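Local structure of Alpha/beta hydrolase (Enterobacter asburiae, 6KMO) at residues P209-T217 with R248-R257; F223-M234 with A274-E282. The protein is an esterase or lipase of the alpha/beta hydrolase family that probably hydrolyses ester bonds with a serine-based catalytic triad. The protein carries 2 engineered substitutions. All coordinates share one frame; numbering follows the deposited sequence. Where two conformers were deposited one is given.

Overall arrangement
Both contacts belong to the part of the alpha/beta hydrolase fold that follows the C-terminal ends of parallel strands 203-207 and 269-274, neighbours in the mixed sheet. Their centres are about 15 Å apart, and their segments alternate along the chain: 209-217, 223-234, 248-257, then 274-282. Interaction 1 ties the loop after strand 203-207 to the loop before helix 260-263; interaction 2 sets the loop before helix 231-241, with the helix's first turn, against the turn leading into helix 280-292. They meet where Glu282 OE2 probably accepts from Thr211 N and Asp212 N, and where Val210 packs on Leu279. Each also touches the second subunit, so these connections adjoin the dimer interface.

Interaction 1 of 2, residues P209-T217 with R248-R257; sequences PVTDANFDT and RNNILASPLR
Asp212 and Arg257 form the salt bridge at the centre of this contact. Arg257 NE gives Asp212 OD1 a nearly straight bond of 2.8 Å on the syn lone pair, within the guanidinium plane, while NH2 adds a weak bond to the same oxygen. Carboxylate and guanidinium stand almost perpendicular, 88° apart. Asp212 CG lies anti to the backbone N (chi1 -166°), which brings OD1 within bonding distance of Arg257 NE. Its other oxygen, OD2, accepts from Asn214 ND2 at 2.9 Å from above the carboxylate plane, so both oxygens are engaged.

Two bonds flank the salt bridge: Leu256 N donates to Thr211 O at 3.0 Å, backbone to backbone, and Ala213 N donates to the side-chain oxygen Ser254 OG, also at 3.0 Å. Ser254 OG in turn donates to Arg248 O at 2.8 Å, relaying the contact to the end of helix 245-248. Ala213 is the centre of an inverse gamma turn, and its CB lies 3.7 Å from Arg248 CG against the extended arginine chain.

This is loop-to-loop packing in an alpha/beta hydrolase, between the connection after strand 203-207 and the one before helix 260-263. Behind the salt bridge, Arg257 NH1 donates to Asn249 OD1 at 2.9 Å. Arg248 O sits over one face of the Arg257 guanidinium; together with the in-plane bonds to Asp212 and Asn249 this would help to hold the group's orientation. Water 1 bridges Ala213 O and Arg248 NH1, while NE and NH2 of Arg248 are taken by Thr242 O and Asp239. Asn249 ND2 also donates to Ala16 O of the second subunit.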
loop_
_atom_site.group_PDB
_atom_site.type_symbol
_atom_site.label_atom_id
_atom_site.label_comp_id
_atom_site.label_asym_id
_atom_site.label_seq_id
_atom_site.Cartn_x
_atom_site.Cartn_y
_atom_site.Cartn_z
ATOM N N PRO A 209 -7.606 10.445 -5.166
ATOM C CA PRO A 209 -8.403 11.115 -6.196
ATOM C C PRO A 209 -9.636 11.824 -5.658
ATOM O O PRO A 209 -10.208 11.465 -4.624
ATOM C CB PRO A 209 -8.857 9.944 -7.083
ATOM C CG PRO A 209 -8.985 8.788 -6.102
ATOM C CD PRO A 209 -7.759 8.974 -5.223
ATOM N N VAL A 210 -10.064 12.819 -6.438
ATOM C CA VAL A 210 -11.410 13.385 -6.366
ATOM C C VAL A 210 -12.340 12.501 -7.190
ATOM O O VAL A 210 -12.056 12.225 -8.360
ATOM C CB VAL A 210 -11.422 14.813 -6.930
ATOM C CG1 VAL A 210 -12.859 15.327 -7.051
ATOM C CG2 VAL A 210 -10.554 15.761 -6.117
ATOM N N THR A 211 -13.459 12.055 -6.604
ATOM C CA THR A 211 -14.397 11.225 -7.359
ATOM C C THR A 211 -15.834 11.729 -7.357
ATOM O O THR A 211 -16.653 11.161 -8.092
ATOM C CB THR A 211 -14.369 9.752 -6.914
ATOM O OG1 THR A 211 -14.967 9.685 -5.620
ATOM C CG2 THR A 211 -12.961 9.184 -6.908
ATOM N N ASP A 212 -16.178 12.761 -6.587
ATOM C CA ASP A 212 -17.577 13.190 -6.527
ATOM C C ASP A 212 -17.663 14.657 -6.141
ATOM O O ASP A 212 -16.969 15.115 -5.225
ATOM C CB ASP A 212 -18.341 12.350 -5.495
ATOM C CG ASP A 212 -19.850 12.475 -5.585
ATOM O OD1 ASP A 212 -20.356 12.978 -6.601
ATOM O OD2 ASP A 212 -20.528 12.040 -4.599
ATOM N N ALA A 213 -18.565 15.381 -6.800
ATOM C CA ALA A 213 -18.864 16.767 -6.440
ATOM C C ALA A 213 -19.886 16.792 -5.297
ATOM O O ALA A 213 -21.028 17.230 -5.444
ATOM C CB ALA A 213 -19.359 17.546 -7.644
ATOM N N ASN A 214 -19.463 16.277 -4.153
ATOM C CA ASN A 214 -20.252 16.286 -2.926
ATOM C C ASN A 214 -19.271 16.502 -1.787
ATOM O O ASN A 214 -18.088 16.199 -1.921
ATOM C CB ASN A 214 -21.038 14.997 -2.721
ATOM C CG ASN A 214 -22.364 15.017 -3.434
ATOM O OD1 ASN A 214 -23.176 15.947 -3.266
ATOM N ND2 ASN A 214 -22.586 14.019 -4.257
ATOM N N PHE A 215 -19.765 17.045 -0.673
ATOM C CA PHE A 215 -18.900 17.574 0.380
ATOM C C PHE A 215 -19.327 17.100 1.758
ATOM O O PHE A 215 -19.012 17.749 2.767
ATOM C CB PHE A 215 -18.868 19.101 0.296
ATOM C CG PHE A 215 -18.609 19.589 -1.096
ATOM C CD1 PHE A 215 -17.332 19.514 -1.616
ATOM C CD2 PHE A 215 -19.633 20.047 -1.900
ATOM C CE1 PHE A 215 -17.074 19.913 -2.894
ATOM C CE2 PHE A 215 -19.382 20.447 -3.195
ATOM C CZ PHE A 215 -18.091 20.366 -3.697
ATOM N N ASP A 216 -19.963 15.932 1.816
ATOM C CA ASP A 216 -20.661 15.475 3.011
ATOM C C ASP A 216 -20.290 14.066 3.442
ATOM O O ASP A 216 -21.000 13.485 4.269
ATOM C CB ASP A 216 -22.173 15.558 2.788
ATOM C CG ASP A 216 -22.634 14.797 1.528
ATOM O OD1 ASP A 216 -23.866 14.751 1.295
ATOM O OD2 ASP A 216 -21.795 14.248 0.760
ATOM N N THR A 217 -19.218 13.489 2.913
ATOM C CA THR A 217 -18.764 12.206 3.428
ATOM C C THR A 217 -18.212 12.378 4.845
ATOM O O THR A 217 -17.886 13.482 5.295
ATOM C CB THR A 217 -17.687 11.599 2.512
ATOM O OG1 THR A 217 -16.536 12.437 2.526
ATOM C CG2 THR A 217 -18.212 11.456 1.087
ATOM N N ARG A 248 -21.979 18.188 -12.796
ATOM C CA ARG A 248 -21.593 17.483 -11.581
ATOM C C ARG A 248 -22.226 16.110 -11.484
ATOM O O ARG A 248 -21.700 15.253 -10.771
ATOM C CB ARG A 248 -21.888 18.350 -10.368
ATOM C CG ARG A 248 -20.977 19.547 -10.301
ATOM C CD ARG A 248 -21.305 20.492 -9.151
ATOM N NE ARG A 248 -20.447 21.672 -9.169
ATOM C CZ ARG A 248 -20.053 22.358 -8.102
ATOM N NH1 ARG A 248 -20.441 22.009 -6.884
ATOM N NH2 ARG A 248 -19.269 23.406 -8.271
ATOM N N ASN A 249 -23.330 15.862 -12.184
ATOM C CA ASN A 249 -23.961 14.559 -12.245
ATOM C C ASN A 249 -23.466 13.719 -13.418
ATOM O O ASN A 249 -23.974 12.612 -13.629
ATOM C CB ASN A 249 -25.481 14.724 -12.320
ATOM C CG ASN A 249 -26.216 13.553 -11.755
ATOM O OD1 ASN A 249 -25.899 13.064 -10.657
ATOM N ND2 ASN A 249 -27.206 13.064 -12.501
ATOM N N ASN A 250 -22.507 14.229 -14.181
ATOM C CA ASN A 250 -21.916 13.551 -15.331
ATOM C C ASN A 250 -20.782 12.679 -14.816
ATOM O O ASN A 250 -19.967 13.138 -14.011
ATOM C CB ASN A 250 -21.404 14.660 -16.254
ATOM C CG ASN A 250 -20.805 14.174 -17.554
ATOM O OD1 ASN A 250 -20.004 13.245 -17.601
ATOM N ND2 ASN A 250 -21.170 14.852 -18.637
ATOM N N ILE A 251 -20.743 11.415 -15.251
ATOM C CA ILE A 251 -19.734 10.482 -14.739
ATOM C C ILE A 251 -18.306 10.887 -15.104
ATOM O O ILE A 251 -17.355 10.390 -14.482
ATOM C CB ILE A 251 -20.007 9.023 -15.165
ATOM C CG1 ILE A 251 -19.830 8.821 -16.678
ATOM C CG2 ILE A 251 -21.384 8.596 -14.698
ATOM C CD1 ILE A 251 -19.964 7.361 -17.103
ATOM N N LEU A 252 -18.124 11.762 -16.093
ATOM C CA LEU A 252 -16.799 12.247 -16.450
ATOM C C LEU A 252 -16.312 13.325 -15.496
ATOM O O LEU A 252 -15.145 13.735 -15.584
ATOM C CB LEU A 252 -16.786 12.787 -17.881
ATOM C CG LEU A 252 -17.213 11.782 -18.947
ATOM C CD1 LEU A 252 -17.122 12.429 -20.330
ATOM C CD2 LEU A 252 -16.386 10.509 -18.910
ATOM N N ALA A 253 -17.179 13.804 -14.605
ATOM C CA ALA A 253 -16.834 14.726 -13.532
ATOM C C ALA A 253 -16.922 14.057 -12.169
ATOM O O ALA A 253 -16.001 14.190 -11.348
ATOM C CB ALA A 253 -17.735 15.966 -13.558
ATOM N N SER A 254 -18.006 13.327 -11.911
ATOM C CA SER A 254 -18.227 12.628 -10.647
ATOM C C SER A 254 -18.337 11.135 -10.919
ATOM O O SER A 254 -19.444 10.577 -10.923
ATOM C CB SER A 254 -19.488 13.120 -9.940
ATOM O OG SER A 254 -19.354 14.459 -9.542
ATOM N N PRO A 255 -17.207 10.463 -11.187
ATOM C CA PRO A 255 -17.274 9.030 -11.534
ATOM C C PRO A 255 -17.854 8.162 -10.431
ATOM O O PRO A 255 -18.339 7.058 -10.712
ATOM C CB PRO A 255 -15.819 8.669 -11.856
ATOM C CG PRO A 255 -15.011 9.731 -11.123
ATOM C CD PRO A 255 -15.828 10.985 -11.232
ATOM N N LEU A 256 -17.835 8.625 -9.179
ATOM C CA LEU A 256 -18.498 7.869 -8.126
ATOM C C LEU A 256 -19.979 7.658 -8.399
ATOM O O LEU A 256 -20.558 6.699 -7.877
ATOM C CB LEU A 256 -18.322 8.571 -6.783
ATOM C CG LEU A 256 -18.801 7.788 -5.555
ATOM C CD1 LEU A 256 -17.952 6.548 -5.357
ATOM C CD2 LEU A 256 -18.750 8.674 -4.319
ATOM N N ARG A 257 -20.599 8.513 -9.202
ATOM C CA ARG A 257 -22.025 8.408 -9.494
ATOM C C ARG A 257 -22.327 7.419 -10.613
ATOM O O ARG A 257 -23.506 7.180 -10.910
ATOM C CB ARG A 257 -22.584 9.790 -9.837
ATOM C CG ARG A 257 -22.413 10.804 -8.727
ATOM C CD ARG A 257 -23.111 12.107 -9.030
ATOM N NE ARG A 257 -22.655 13.173 -8.158
ATOM C CZ ARG A 257 -23.193 14.380 -8.091
ATOM N NH1 ARG A 257 -24.280 14.673 -8.795
ATOM N NH2 ARG A 257 -22.629 15.302 -7.315
HETATM O O HOH W 1 -22.106 19.724 -5.898
HETATM O O HOH W 2 -24.827 16.941 -5.474
#

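Interaction 2 of 2, residues F223-M234 with A274-E282; sequences FENGYFLSKNMM and AELDVLRDE
Phe223 and Val278 mark the closest backbone approach, their CA atoms 5.4 Å apart, yet no direct hydrogen bond joins the segments. Two waters do the polar bridging: water 3 lies between Tyr227 O and Leu276 O, and water 4 takes a bond from Val278 N at 2.9 Å and reaches Leu229 O. The Phe223 ring carries much of the packing. Leu276 CA stands over its face, 3.7 Å from the centroid and 5° off the normal, a CH-pi contact, while Leu276 CD2 meets Tyr227 CE1 at 3.6 Å. At the ring's edge lies Arg280 NH1, 3.6 Å from Phe223 CE2, with guanidinium and ring 81° apart; the same NH1 donates to Glu275 O.

In the alpha/beta hydrolase fold, the loop after strand 269-274 commonly supplies the acid of the triad. Asp277 fits that place: its OD2 hydrogen-bonds His307 ND1, consistent with a catalytic Asp-His pair, and its OD1 caps Leu279 N at 2.9 Å.

Beyond it, with Val278 CG1 anti to the carbonyl carbon (chi1 -66°), CG2 falls between the backbone N and the carbonyl carbon and meets Leu229 CD2 at 3.7 Å. Met234, bent at chi2 and chi3, brings SD to 4.1 Å from Leu279 CD2.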
loop_
_atom_site.group_PDB
_atom_site.type_symbol
_atom_site.label_atom_id
_atom_site.label_comp_id
_atom_site.label_asym_id
_atom_site.label_seq_id
_atom_site.Cartn_x
_atom_site.Cartn_y
_atom_site.Cartn_z
ATOM N N PHE A 223 -12.111 15.913 8.464
ATOM C CA PHE A 223 -10.884 16.611 8.111
ATOM C C PHE A 223 -11.146 17.940 7.409
ATOM O O PHE A 223 -10.293 18.425 6.679
ATOM C CB PHE A 223 -9.957 15.698 7.288
ATOM C CG PHE A 223 -9.793 14.331 7.913
ATOM C CD1 PHE A 223 -9.130 14.184 9.123
ATOM C CD2 PHE A 223 -10.340 13.205 7.332
ATOM C CE1 PHE A 223 -9.021 12.948 9.732
ATOM C CE2 PHE A 223 -10.227 11.964 7.951
ATOM C CZ PHE A 223 -9.569 11.848 9.166
ATOM N N GLU A 224 -12.286 18.582 7.715
ATOM C CA GLU A 224 -12.729 19.734 6.938
ATOM C C GLU A 224 -11.763 20.910 6.997
ATOM O O GLU A 224 -11.663 21.659 6.023
ATOM C CB GLU A 224 -14.147 20.148 7.323
ATOM C CG GLU A 224 -14.365 20.576 8.723
ATOM C CD GLU A 224 -15.785 21.125 8.920
ATOM O OE1 GLU A 224 -16.177 21.363 10.078
ATOM O OE2 GLU A 224 -16.500 21.314 7.914
ATOM N N ASN A 225 -11.033 21.092 8.104
ATOM C CA ASN A 225 -10.038 22.142 8.212
ATOM C C ASN A 225 -8.822 21.628 8.963
ATOM O O ASN A 225 -8.936 20.713 9.779
ATOM C CB ASN A 225 -10.575 23.371 8.973
ATOM C CG ASN A 225 -11.574 24.169 8.160
ATOM O OD1 ASN A 225 -11.231 24.740 7.119
ATOM N ND2 ASN A 225 -12.811 24.180 8.610
ATOM N N GLY A 226 -7.672 22.228 8.677
ATOM C CA GLY A 226 -6.446 21.975 9.401
ATOM C C GLY A 226 -5.523 20.940 8.792
ATOM O O GLY A 226 -4.408 20.749 9.308
ATOM N N TYR A 227 -5.940 20.259 7.720
ATOM C CA TYR A 227 -5.155 19.188 7.118
ATOM C C TYR A 227 -4.720 19.558 5.707
ATOM O O TYR A 227 -4.673 18.702 4.809
ATOM C CB TYR A 227 -5.927 17.875 7.173
ATOM C CG TYR A 227 -6.255 17.468 8.589
ATOM C CD1 TYR A 227 -5.382 16.678 9.324
ATOM C CD2 TYR A 227 -7.420 17.899 9.203
ATOM C CE1 TYR A 227 -5.681 16.314 10.634
ATOM C CE2 TYR A 227 -7.726 17.543 10.512
ATOM C CZ TYR A 227 -6.838 16.748 11.222
ATOM O OH TYR A 227 -7.130 16.382 12.534
ATOM N N PHE A 228 -4.315 20.823 5.540
ATOM C CA PHE A 228 -4.015 21.461 4.260
ATOM C C PHE A 228 -5.270 21.546 3.401
ATOM O O PHE A 228 -5.963 22.568 3.407
ATOM C CB PHE A 228 -2.839 20.804 3.531
ATOM C CG PHE A 228 -2.190 21.694 2.479
ATOM C CD1 PHE A 228 -2.755 22.908 2.110
ATOM C CD2 PHE A 228 -1.017 21.303 1.854
ATOM C CE1 PHE A 228 -2.162 23.710 1.142
ATOM C CE2 PHE A 228 -0.420 22.100 0.885
ATOM C CZ PHE A 228 -0.991 23.302 0.531
ATOM N N LEU A 229 -5.596 20.492 2.666
ATOM C CA LEU A 229 -6.757 20.577 1.789
ATOM C C LEU A 229 -8.000 20.698 2.663
ATOM O O LEU A 229 -8.292 19.806 3.460
ATOM C CB LEU A 229 -6.869 19.354 0.888
ATOM C CG LEU A 229 -8.134 19.316 0.023
ATOM C CD1 LEU A 229 -8.109 20.469 -0.962
ATOM C CD2 LEU A 229 -8.260 17.987 -0.694
ATOM N N SER A 230 -8.756 21.781 2.491
ATOM C CA SER A 230 -9.956 21.999 3.280
ATOM C C SER A 230 -11.224 21.756 2.468
ATOM O O SER A 230 -11.215 21.726 1.236
ATOM C CB SER A 230 -9.992 23.434 3.801
ATOM O OG SER A 230 -10.217 24.300 2.701
ATOM N N LYS A 231 -12.341 21.598 3.176
ATOM C CA LYS A 231 -13.639 21.511 2.513
ATOM C C LYS A 231 -13.910 22.754 1.677
ATOM O O LYS A 231 -14.367 22.654 0.533
ATOM C CB LYS A 231 -14.748 21.298 3.548
ATOM C CG LYS A 231 -16.142 21.187 2.940
ATOM C CD LYS A 231 -17.215 20.988 4.009
ATOM C CE LYS A 231 -17.156 19.611 4.609
ATOM N NZ LYS A 231 -18.311 19.394 5.543
ATOM N N ASN A 232 -13.625 23.944 2.219
ATOM C CA ASN A 232 -13.890 25.159 1.452
ATOM C C ASN A 232 -13.005 25.249 0.215
ATOM O O ASN A 232 -13.444 25.779 -0.812
ATOM C CB ASN A 232 -13.711 26.392 2.335
ATOM C CG ASN A 232 -14.888 26.625 3.237
ATOM O OD1 ASN A 232 -15.945 26.062 3.050
ATOM N ND2 ASN A 232 -14.697 27.472 4.235
ATOM N N MET A 233 -11.768 24.766 0.287
ATOM C CA MET A 233 -10.933 24.709 -0.911
ATOM C C MET A 233 -11.575 23.813 -1.965
ATOM O O MET A 233 -11.634 24.165 -3.147
ATOM C CB MET A 233 -9.530 24.212 -0.563
ATOM C CG MET A 233 -8.630 25.270 0.094
ATOM S SD MET A 233 -7.141 24.599 1.004
ATOM C CE MET A 233 -6.187 23.960 -0.362
ATOM N N MET A 234 -12.049 22.636 -1.561
ATOM C CA MET A 234 -12.663 21.721 -2.514
ATOM C C MET A 234 -13.893 22.341 -3.168
ATOM O O MET A 234 -14.113 22.180 -4.376
ATOM C CB MET A 234 -13.016 20.395 -1.848
ATOM C CG MET A 234 -11.836 19.418 -1.712
ATOM S SD MET A 234 -10.877 19.026 -3.274
ATOM C CE MET A 234 -12.287 18.720 -4.434
ATOM N N ALA A 274 -5.261 8.740 1.388
ATOM C CA ALA A 274 -4.625 9.253 2.593
ATOM C C ALA A 274 -5.603 9.170 3.748
ATOM O O ALA A 274 -6.774 9.544 3.610
ATOM C CB ALA A 274 -4.215 10.705 2.388
ATOM N N GLU A 275 -5.124 8.709 4.911
ATOM C CA GLU A 275 -6.024 8.529 6.052
ATOM C C GLU A 275 -6.683 9.842 6.470
ATOM O O GLU A 275 -7.853 9.848 6.857
ATOM C CB GLU A 275 -5.279 7.907 7.238
ATOM C CG GLU A 275 -6.140 7.732 8.491
ATOM C CD GLU A 275 -5.372 7.233 9.691
ATOM O OE1 GLU A 275 -4.149 7.472 9.796
ATOM O OE2 GLU A 275 -6.030 6.587 10.537
ATOM N N LEU A 276 -5.949 10.952 6.429
ATOM C CA LEU A 276 -6.451 12.230 6.948
ATOM C C LEU A 276 -6.685 13.193 5.795
ATOM O O LEU A 276 -6.027 14.226 5.702
ATOM C CB LEU A 276 -5.484 12.805 7.996
ATOM C CG LEU A 276 -5.312 11.911 9.239
ATOM C CD1 LEU A 276 -4.027 11.124 9.155
ATOM C CD2 LEU A 276 -5.357 12.734 10.531
ATOM N N ASP A 277 -7.628 12.854 4.916
ATOM C CA ASP A 277 -7.929 13.585 3.683
ATOM C C ASP A 277 -9.442 13.627 3.541
ATOM O O ASP A 277 -10.108 12.596 3.647
ATOM C CB ASP A 277 -7.279 12.834 2.509
ATOM C CG ASP A 277 -7.454 13.502 1.144
ATOM O OD1 ASP A 277 -8.214 14.477 0.995
ATOM O OD2 ASP A 277 -6.775 13.029 0.186
ATOM N N VAL A 278 -9.993 14.821 3.298
ATOM C CA VAL A 278 -11.423 14.937 3.034
ATOM C C VAL A 278 -11.870 13.985 1.924
ATOM O O VAL A 278 -12.990 13.477 1.965
ATOM C CB VAL A 278 -11.847 16.386 2.713
ATOM C CG1 VAL A 278 -11.666 17.286 3.935
ATOM C CG2 VAL A 278 -11.106 16.944 1.507
ATOM N N LEU A 279 -11.020 13.740 0.927
ATOM C CA LEU A 279 -11.338 12.910 -0.226
ATOM C C LEU A 279 -11.192 11.419 0.043
ATOM O O LEU A 279 -11.500 10.609 -0.831
ATOM C CB LEU A 279 -10.423 13.283 -1.394
ATOM C CG LEU A 279 -10.440 14.745 -1.830
ATOM C CD1 LEU A 279 -9.417 14.919 -2.932
ATOM C CD2 LEU A 279 -11.821 15.195 -2.241
ATOM N N ARG A 280 -10.728 11.019 1.225
ATOM C CA ARG A 280 -10.440 9.609 1.464
ATOM C C ARG A 280 -11.646 8.725 1.172
ATOM O O ARG A 280 -11.550 7.734 0.443
ATOM C CB ARG A 280 -10.025 9.430 2.919
ATOM C CG ARG A 280 -9.677 8.019 3.298
ATOM C CD ARG A 280 -9.642 7.899 4.805
ATOM N NE ARG A 280 -10.972 7.963 5.379
ATOM C CZ ARG A 280 -11.226 8.167 6.670
ATOM N NH1 ARG A 280 -10.251 8.394 7.529
ATOM N NH2 ARG A 280 -12.477 8.133 7.096
ATOM N N ASP A 281 -12.794 9.067 1.743
ATOM C CA ASP A 281 -13.928 8.155 1.680
ATOM C C ASP A 281 -14.445 7.994 0.254
ATOM O O ASP A 281 -14.779 6.876 -0.160
ATOM C CB ASP A 281 -15.031 8.618 2.618
ATOM C CG ASP A 281 -14.732 8.329 4.069
ATOM O OD1 ASP A 281 -13.727 7.649 4.389
ATOM O OD2 ASP A 281 -15.562 8.774 4.892
ATOM N N GLU A 282 -14.490 9.081 -0.531
ATOM C CA GLU A 282 -14.979 8.954 -1.901
ATOM C C GLU A 282 -14.010 8.159 -2.766
ATOM O O GLU A 282 -14.429 7.499 -3.728
ATOM C CB GLU A 282 -15.269 10.330 -2.499
ATOM C CG GLU A 282 -14.056 11.164 -2.889
ATOM C CD GLU A 282 -14.414 12.613 -3.057
ATOM O OE1 GLU A 282 -14.922 13.191 -2.073
ATOM O OE2 GLU A 282 -14.187 13.178 -4.159
HETATM O O HOH W 3 -5.562 16.235 4.046
HETATM O O HOH W 4 -8.162 17.008 3.373
#